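Putative branched-chain amino acid ABC transporter (Rhodospirillum rubrum ATCC 11170, PDB 3HUT) probably binds a branched-chain amino acid or a related ligand in the periplasm and delivers it to an ABC importer. Local coordinates at residues 140-145 with 168-173; 129-134 with 157-162; 12-17 with 52-57. All blocks are in the same frame, centred on the assembly; numbering follows the deposited sequence.

Contact 1. Residues 140-145 with 168-173; sequences TSVAVI and GAVVVN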
# COMPACT_ATOMS: atom_id res chain seq x y z
N THR A 140 -14.09 -2.93 23.74
CA THR A 140 -14.45 -1.59 24.16
C THR A 140 -13.30 -0.90 24.89
O THR A 140 -13.36 0.30 25.16
CB THR A 140 -15.68 -1.60 25.08
OG1 THR A 140 -15.47 -2.52 26.16
CG2 THR A 140 -16.91 -2.01 24.30
N SER A 141 -12.25 -1.65 25.21
CA SER A 141 -11.07 -1.08 25.87
C SER A 141 -9.84 -1.77 25.30
O SER A 141 -9.77 -3.00 25.24
CB SER A 141 -11.12 -1.31 27.38
OG SER A 141 -10.76 -2.64 27.70
N VAL A 142 -8.87 -0.98 24.87
CA VAL A 142 -7.67 -1.54 24.28
C VAL A 142 -6.40 -0.81 24.70
O VAL A 142 -6.44 0.31 25.21
CB VAL A 142 -7.77 -1.50 22.73
CG1 VAL A 142 -7.76 -0.05 22.26
CG2 VAL A 142 -6.63 -2.29 22.09
N ALA A 143 -5.27 -1.48 24.49
CA ALA A 143 -3.98 -0.91 24.79
C ALA A 143 -3.36 -0.66 23.42
O ALA A 143 -3.42 -1.52 22.54
CB ALA A 143 -3.12 -1.91 25.57
N VAL A 144 -2.81 0.53 23.21
CA VAL A 144 -2.19 0.83 21.93
C VAL A 144 -0.70 1.01 22.13
O VAL A 144 -0.26 1.82 22.96
CB VAL A 144 -2.75 2.13 21.31
CG1 VAL A 144 -2.01 2.42 20.01
CG2 VAL A 144 -4.26 1.99 21.07
N ILE A 145 0.09 0.24 21.39
CA ILE A 145 1.54 0.34 21.46
C ILE A 145 1.99 0.68 20.05
O ILE A 145 1.72 -0.07 19.11
CB ILE A 145 2.17 -1.00 21.88
CG1 ILE A 145 1.55 -1.48 23.19
CG2 ILE A 145 3.68 -0.82 22.06
CD1 ILE A 145 2.12 -2.79 23.67
N GLY A 168 -15.16 3.31 22.17
CA GLY A 168 -14.13 2.53 22.84
C GLY A 168 -13.19 3.41 23.63
O GLY A 168 -13.11 4.61 23.40
N ALA A 169 -12.46 2.80 24.56
CA ALA A 169 -11.51 3.55 25.37
C ALA A 169 -10.10 2.99 25.21
O ALA A 169 -9.90 1.78 25.11
CB ALA A 169 -11.92 3.51 26.84
N VAL A 170 -9.13 3.89 25.16
CA VAL A 170 -7.73 3.52 25.05
C VAL A 170 -7.16 3.71 26.46
O VAL A 170 -6.74 4.80 26.83
CB VAL A 170 -6.97 4.44 24.07
CG1 VAL A 170 -5.52 4.00 23.96
CG2 VAL A 170 -7.65 4.42 22.71
N VAL A 171 -7.16 2.63 27.24
CA VAL A 171 -6.69 2.68 28.62
C VAL A 171 -5.17 2.66 28.79
O VAL A 171 -4.66 2.95 29.87
CB VAL A 171 -7.32 1.54 29.43
CG1 VAL A 171 -8.83 1.69 29.43
CG2 VAL A 171 -6.92 0.19 28.85
N VAL A 172 -4.47 2.30 27.72
CA VAL A 172 -3.01 2.26 27.72
C VAL A 172 -2.56 2.75 26.35
O VAL A 172 -3.04 2.27 25.33
CB VAL A 172 -2.45 0.84 27.96
CG1 VAL A 172 -1.01 0.74 27.48
CG2 VAL A 172 -2.50 0.51 29.45
N ASN A 173 -1.64 3.72 26.35
CA ASN A 173 -1.11 4.26 25.11
C ASN A 173 0.38 4.49 25.28
O ASN A 173 0.81 5.41 25.97
CB ASN A 173 -1.81 5.58 24.76
CG ASN A 173 -1.43 6.09 23.39
OD1 ASN A 173 -1.59 5.39 22.39
ND2 ASN A 173 -0.92 7.31 23.33

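Contact 2. Residues 129-134 with 157-162; sequences NNAAWM and QAFRKA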
# COMPACT_ATOMS: atom_id res chain seq x y z
N ASN A 129 -9.73 1.51 9.91
CA ASN A 129 -10.13 0.18 9.47
C ASN A 129 -10.01 -0.82 10.62
O ASN A 129 -10.94 -1.59 10.89
CB ASN A 129 -9.25 -0.28 8.30
CG ASN A 129 -9.60 -1.68 7.82
OD1 ASN A 129 -9.10 -2.68 8.35
ND2 ASN A 129 -10.47 -1.76 6.83
N ASN A 130 -8.88 -0.78 11.32
CA ASN A 130 -8.66 -1.70 12.42
C ASN A 130 -9.44 -1.35 13.68
O ASN A 130 -9.80 -2.23 14.46
CB ASN A 130 -7.17 -1.81 12.72
CG ASN A 130 -6.41 -2.42 11.56
OD1 ASN A 130 -6.99 -3.16 10.76
ND2 ASN A 130 -5.12 -2.12 11.46
N ALA A 131 -9.72 -0.07 13.88
CA ALA A 131 -10.49 0.32 15.05
C ALA A 131 -11.91 -0.24 14.85
O ALA A 131 -12.49 -0.82 15.76
CB ALA A 131 -10.53 1.83 15.20
N ALA A 132 -12.45 -0.07 13.65
CA ALA A 132 -13.79 -0.57 13.34
C ALA A 132 -13.84 -2.09 13.48
O ALA A 132 -14.83 -2.65 13.94
CB ALA A 132 -14.20 -0.16 11.92
N TRP A 133 -12.76 -2.75 13.08
CA TRP A 133 -12.67 -4.20 13.15
C TRP A 133 -12.73 -4.67 14.61
O TRP A 133 -13.50 -5.57 14.97
CB TRP A 133 -11.35 -4.65 12.50
CG TRP A 133 -11.08 -6.14 12.49
CD1 TRP A 133 -11.92 -7.14 12.86
CD2 TRP A 133 -9.86 -6.77 12.07
NE1 TRP A 133 -11.31 -8.37 12.71
CE2 TRP A 133 -10.04 -8.16 12.22
CE3 TRP A 133 -8.64 -6.29 11.58
CZ2 TRP A 133 -9.04 -9.09 11.90
CZ3 TRP A 133 -7.64 -7.22 11.26
CH2 TRP A 133 -7.85 -8.59 11.43
N MSE A 134 -11.94 -4.04 15.47
CA MSE A 134 -11.94 -4.41 16.88
C MSE A 134 -13.27 -4.11 17.58
O MSE A 134 -13.71 -4.86 18.44
CB MSE A 134 -10.77 -3.73 17.59
CG MSE A 134 -9.43 -4.30 17.15
SE MSE A 134 -7.89 -3.50 17.98
CE MSE A 134 -7.96 -4.41 19.68
N GLN A 157 -2.64 7.36 15.83
CA GLN A 157 -3.53 8.48 16.14
C GLN A 157 -4.88 8.28 15.45
O GLN A 157 -5.93 8.48 16.06
CB GLN A 157 -2.88 9.79 15.68
CG GLN A 157 -3.73 11.05 15.82
CD GLN A 157 -4.21 11.28 17.24
OE1 GLN A 157 -3.50 11.00 18.21
NE2 GLN A 157 -5.42 11.82 17.37
N ALA A 158 -4.85 7.85 14.19
CA ALA A 158 -6.09 7.61 13.45
C ALA A 158 -6.87 6.45 14.08
O ALA A 158 -8.10 6.48 14.13
CB ALA A 158 -5.77 7.31 11.99
N PHE A 159 -6.14 5.44 14.56
CA PHE A 159 -6.77 4.29 15.20
C PHE A 159 -7.45 4.73 16.49
O PHE A 159 -8.62 4.44 16.72
CB PHE A 159 -5.74 3.21 15.54
CG PHE A 159 -6.30 2.10 16.41
CD1 PHE A 159 -6.96 1.01 15.84
CD2 PHE A 159 -6.21 2.18 17.80
CE1 PHE A 159 -7.53 0.03 16.64
CE2 PHE A 159 -6.77 1.19 18.61
CZ PHE A 159 -7.44 0.11 18.03
N ARG A 160 -6.70 5.42 17.35
CA ARG A 160 -7.26 5.87 18.62
C ARG A 160 -8.51 6.74 18.40
O ARG A 160 -9.54 6.53 19.04
CB ARG A 160 -6.22 6.65 19.43
CG ARG A 160 -5.05 5.79 19.94
CD ARG A 160 -4.19 6.55 20.94
NE ARG A 160 -3.61 7.74 20.33
CZ ARG A 160 -2.38 7.79 19.82
NH1 ARG A 160 -1.60 6.71 19.86
NH2 ARG A 160 -1.96 8.90 19.24
N LYS A 161 -8.41 7.69 17.49
CA LYS A 161 -9.54 8.57 17.20
C LYS A 161 -10.77 7.79 16.74
O LYS A 161 -11.88 8.03 17.21
CB LYS A 161 -9.15 9.60 16.14
CG LYS A 161 -10.19 10.69 15.93
CD LYS A 161 -9.71 11.72 14.92
CE LYS A 161 -10.73 12.84 14.76
NZ LYS A 161 -10.28 13.88 13.79
N ALA A 162 -10.56 6.83 15.84
CA ALA A 162 -11.66 6.02 15.32
C ALA A 162 -12.28 5.14 16.40
O ALA A 162 -13.50 4.95 16.44
CB ALA A 162 -11.17 5.16 14.16

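Contact 3. Residues 12-17 with 52-57; sequences PLTGAN and DSRDDA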
# COMPACT_ATOMS: atom_id res chain seq x y z
N PRO A 12 12.95 4.09 -10.47
CA PRO A 12 14.37 3.91 -10.17
C PRO A 12 14.97 2.58 -10.62
O PRO A 12 14.62 1.53 -10.08
CB PRO A 12 14.43 4.11 -8.66
CG PRO A 12 13.12 3.53 -8.21
CD PRO A 12 12.14 4.05 -9.24
N LEU A 13 15.86 2.63 -11.60
CA LEU A 13 16.53 1.43 -12.11
C LEU A 13 18.01 1.46 -11.75
O LEU A 13 18.75 0.51 -12.02
CB LEU A 13 16.36 1.32 -13.62
CG LEU A 13 14.91 1.06 -14.05
CD1 LEU A 13 14.82 0.99 -15.57
CD2 LEU A 13 14.40 -0.24 -13.41
N THR A 14 18.44 2.55 -11.14
CA THR A 14 19.82 2.68 -10.69
C THR A 14 19.74 3.38 -9.34
O THR A 14 18.80 4.12 -9.07
CB THR A 14 20.69 3.48 -11.71
OG1 THR A 14 20.14 4.78 -11.94
CG2 THR A 14 20.78 2.74 -13.03
N GLY A 15 20.72 3.12 -8.48
CA GLY A 15 20.70 3.74 -7.18
C GLY A 15 20.27 2.79 -6.09
O GLY A 15 19.98 1.62 -6.34
N ALA A 16 20.21 3.30 -4.86
CA ALA A 16 19.85 2.49 -3.71
C ALA A 16 18.49 1.82 -3.81
O ALA A 16 18.26 0.78 -3.21
CB ALA A 16 19.89 3.36 -2.45
N ASN A 17 17.58 2.40 -4.59
CA ASN A 17 16.23 1.86 -4.73
C ASN A 17 15.93 1.20 -6.07
O ASN A 17 14.77 1.07 -6.46
CB ASN A 17 15.22 2.99 -4.47
CG ASN A 17 15.12 3.34 -2.99
OD1 ASN A 17 14.89 4.49 -2.63
ND2 ASN A 17 15.28 2.34 -2.14
N ASP A 52 14.62 6.01 -16.35
CA ASP A 52 15.31 5.80 -15.08
C ASP A 52 15.42 7.11 -14.29
O ASP A 52 16.23 7.98 -14.62
CB ASP A 52 16.71 5.23 -15.35
CG ASP A 52 17.47 4.91 -14.07
OD1 ASP A 52 16.91 5.06 -12.96
OD2 ASP A 52 18.64 4.49 -14.18
N SER A 53 14.61 7.24 -13.25
CA SER A 53 14.62 8.44 -12.43
C SER A 53 15.76 8.44 -11.40
O SER A 53 16.08 9.48 -10.83
CB SER A 53 13.30 8.58 -11.68
OG SER A 53 13.22 7.61 -10.64
N ARG A 54 16.34 7.26 -11.16
CA ARG A 54 17.42 7.11 -10.18
C ARG A 54 16.98 7.53 -8.78
O ARG A 54 17.81 7.72 -7.89
CB ARG A 54 18.64 7.94 -10.59
CG ARG A 54 19.17 7.64 -11.98
CD ARG A 54 20.66 7.92 -12.06
NE ARG A 54 20.99 9.28 -11.63
CZ ARG A 54 20.73 10.37 -12.34
NH1 ARG A 54 20.12 10.26 -13.51
NH2 ARG A 54 21.07 11.56 -11.87
N ASP A 55 15.67 7.66 -8.59
CA ASP A 55 15.11 8.11 -7.32
C ASP A 55 15.76 9.44 -6.96
O ASP A 55 16.08 9.71 -5.80
CB ASP A 55 15.37 7.08 -6.20
CG ASP A 55 14.54 7.36 -4.96
OD1 ASP A 55 13.36 7.73 -5.12
OD2 ASP A 55 15.05 7.20 -3.83
N ASP A 56 15.96 10.26 -7.99
CA ASP A 56 16.58 11.57 -7.84
C ASP A 56 15.59 12.65 -8.28
O ASP A 56 15.10 12.64 -9.40
CB ASP A 56 17.85 11.63 -8.69
CG ASP A 56 18.56 12.96 -8.59
OD1 ASP A 56 18.13 13.93 -9.24
OD2 ASP A 56 19.56 13.03 -7.84
N ALA A 57 15.30 13.59 -7.38
CA ALA A 57 14.36 14.66 -7.67
C ALA A 57 14.67 15.44 -8.94
O ALA A 57 13.79 15.64 -9.78
CB ALA A 57 14.27 15.61 -6.48

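Contact 1. Residues 140-145 with 168-173
Val-144 and Val-170 meet through single methyls, CG2 of the first lying 3.7 Å from CG1 of the second. Both belong to the sheet face covered by helix 150-165, where Phe-159 lies against Val-142 and Val-144; beta-branched valine suits such a place, being compact, apolar and at ease in an extended backbone. On the reverse face Ala-143 CB sits 3.7 Å from Val-172 CB, and Pro-195 packs on the same small methyl. Ala-169 N gives to Thr-140 O, Val-142 N to Ala-169 O at 3.0 Å, and Val-144 N to Val-172 O at 2.8 Å, the last almost straight (171° at the hydrogen). Between the pairs Val-142/Val-170 and Ala-143/Val-172 the register slips by one, a beta bulge with Val-171 as the extra residue; Val-171 N gives only a weak hydrogen bond to Val-142 O. At the polar edge Asn-173, with CG anti to its N (chi1 -172°), runs alongside Val-144 and brings OD1 to 3.6 Å from Val-144 CB; that oxygen also takes a weak hydrogen bond from Arg-160. The two parallel strands, 18° apart, and the helix linking them form a beta-alpha-beta crossover, the repeating element of the periplasmic binding protein fold.

Contact 2. Residues 129-134 with 157-162
The selenium of Met-134, a selenomethionine, lies 3.6 Å from Phe-159 CZ, a Met-aromatic contact between two helices of the alpha/beta domain that includes strand 141-147. It approaches the ring obliquely, 72° off the normal, and the two side chains cross at about a right angle. A methionine's long, flexible chain, here with selenium in place of sulfur, can reach the ring from the other helix. Helices 126-136 and 150-165 precede and follow that strand; their contacting segments run 38° apart with axes only 8.1 Å from each other, a spacing that small residues permit. Ala-131 suits it, its CB lying 3.7 Å from Phe-159 CD1. Phe-159 turns CG anti to its backbone N (chi1 170°), which carries the ring across to the other helix, where CE1 comes to 3.4 Å from Ala-131 CA and the carbonyl carbon of Asn-130 stands at the ring edge. The ring also stacks with that of Tyr-199. A leucine in place of Phe-159 would probably leave a gap beside Met-134 and Ala-131 and forfeit this stack. The same Ala-131 methyl also meets helix 150-165 one turn on from Phe-159, its CB 3.5 Å from Ala-162 CB.

Contact 3. Residues 12-17 with 52-57
Two loops at the carboxyl ends of adjacent parallel strands, 5-11 and 46-52, are joined here through Asp-52, the last residue of its strand. OD1 of its carboxylate accepts from Leu-13 N at 3.0 Å, nearly straight at 167°, and from Arg-54 N at 2.9 Å; these two donors come from opposite faces of the carboxylate plane and so grip the oxygen between them. The Arg-54 bond closes an Asx turn. OD2 receives the hydroxyl of Thr-14 on its syn side, OG1 to OD2 being 2.7 Å. Thr-14 holds OG1 between its own N and carbonyl carbon (chi1 57°), the rotation that turns the hydroxyl to Asp-52; its methyl CG2 also comes close to OD2, at 3.0 Å. An aspartate fits because its short side chain can serve two backbone N-H groups and a hydroxyl at once; these donors are likely to stabilise its negative charge.

Next along, Ser-53 OG accepts from Asp-55 N at 3.2 Å, an ST turn, and is also hydrogen-bonded to Asp-79 OD1. The fixed phi of proline suits Pro-12 to the extended exit from strand 5-11, and its apolar ring lies on this turn, CB 4.0 Å from Asp-55 CB. Asp-55 OD1 is hydrogen-bonded to Ser-81; Asp-56 caps the following helix through Gln-59 N. Arg-54 and Asp-55 both have positive phi, which sharpens the bend leading to that helix. The overlapping Asx and ST turns carry strand 46-52 into helix 57-69, a beta-to-alpha loop at the carboxyl edge of the parallel sheet in this periplasmic binding protein fold.

Overall arrangement
Contacts 1 and 2 form one packed unit, their centres 10 Å apart and their segments alternating along the chain: contact 1 supplies two strands of the sheet and contact 2 two helices packed on them. They meet where Val-142 CG2 comes to 3.5 Å from Met-134 CE and where Val-144 CG2 lies 3.6 Å from Phe-159 CE2. Contact 3 stands apart, on the opposite side of the chain's centre, with its centre about 42 Å from that of contact 1 and about 35 Å from that of contact 2; nearest atoms are about 25 Å away in both cases. Its loops leave strands 5-11 and 46-52 of the separate five-stranded parallel sheet, consistent with the two-lobed architecture of leucine-binding proteins, in which ligand is held between the lobes.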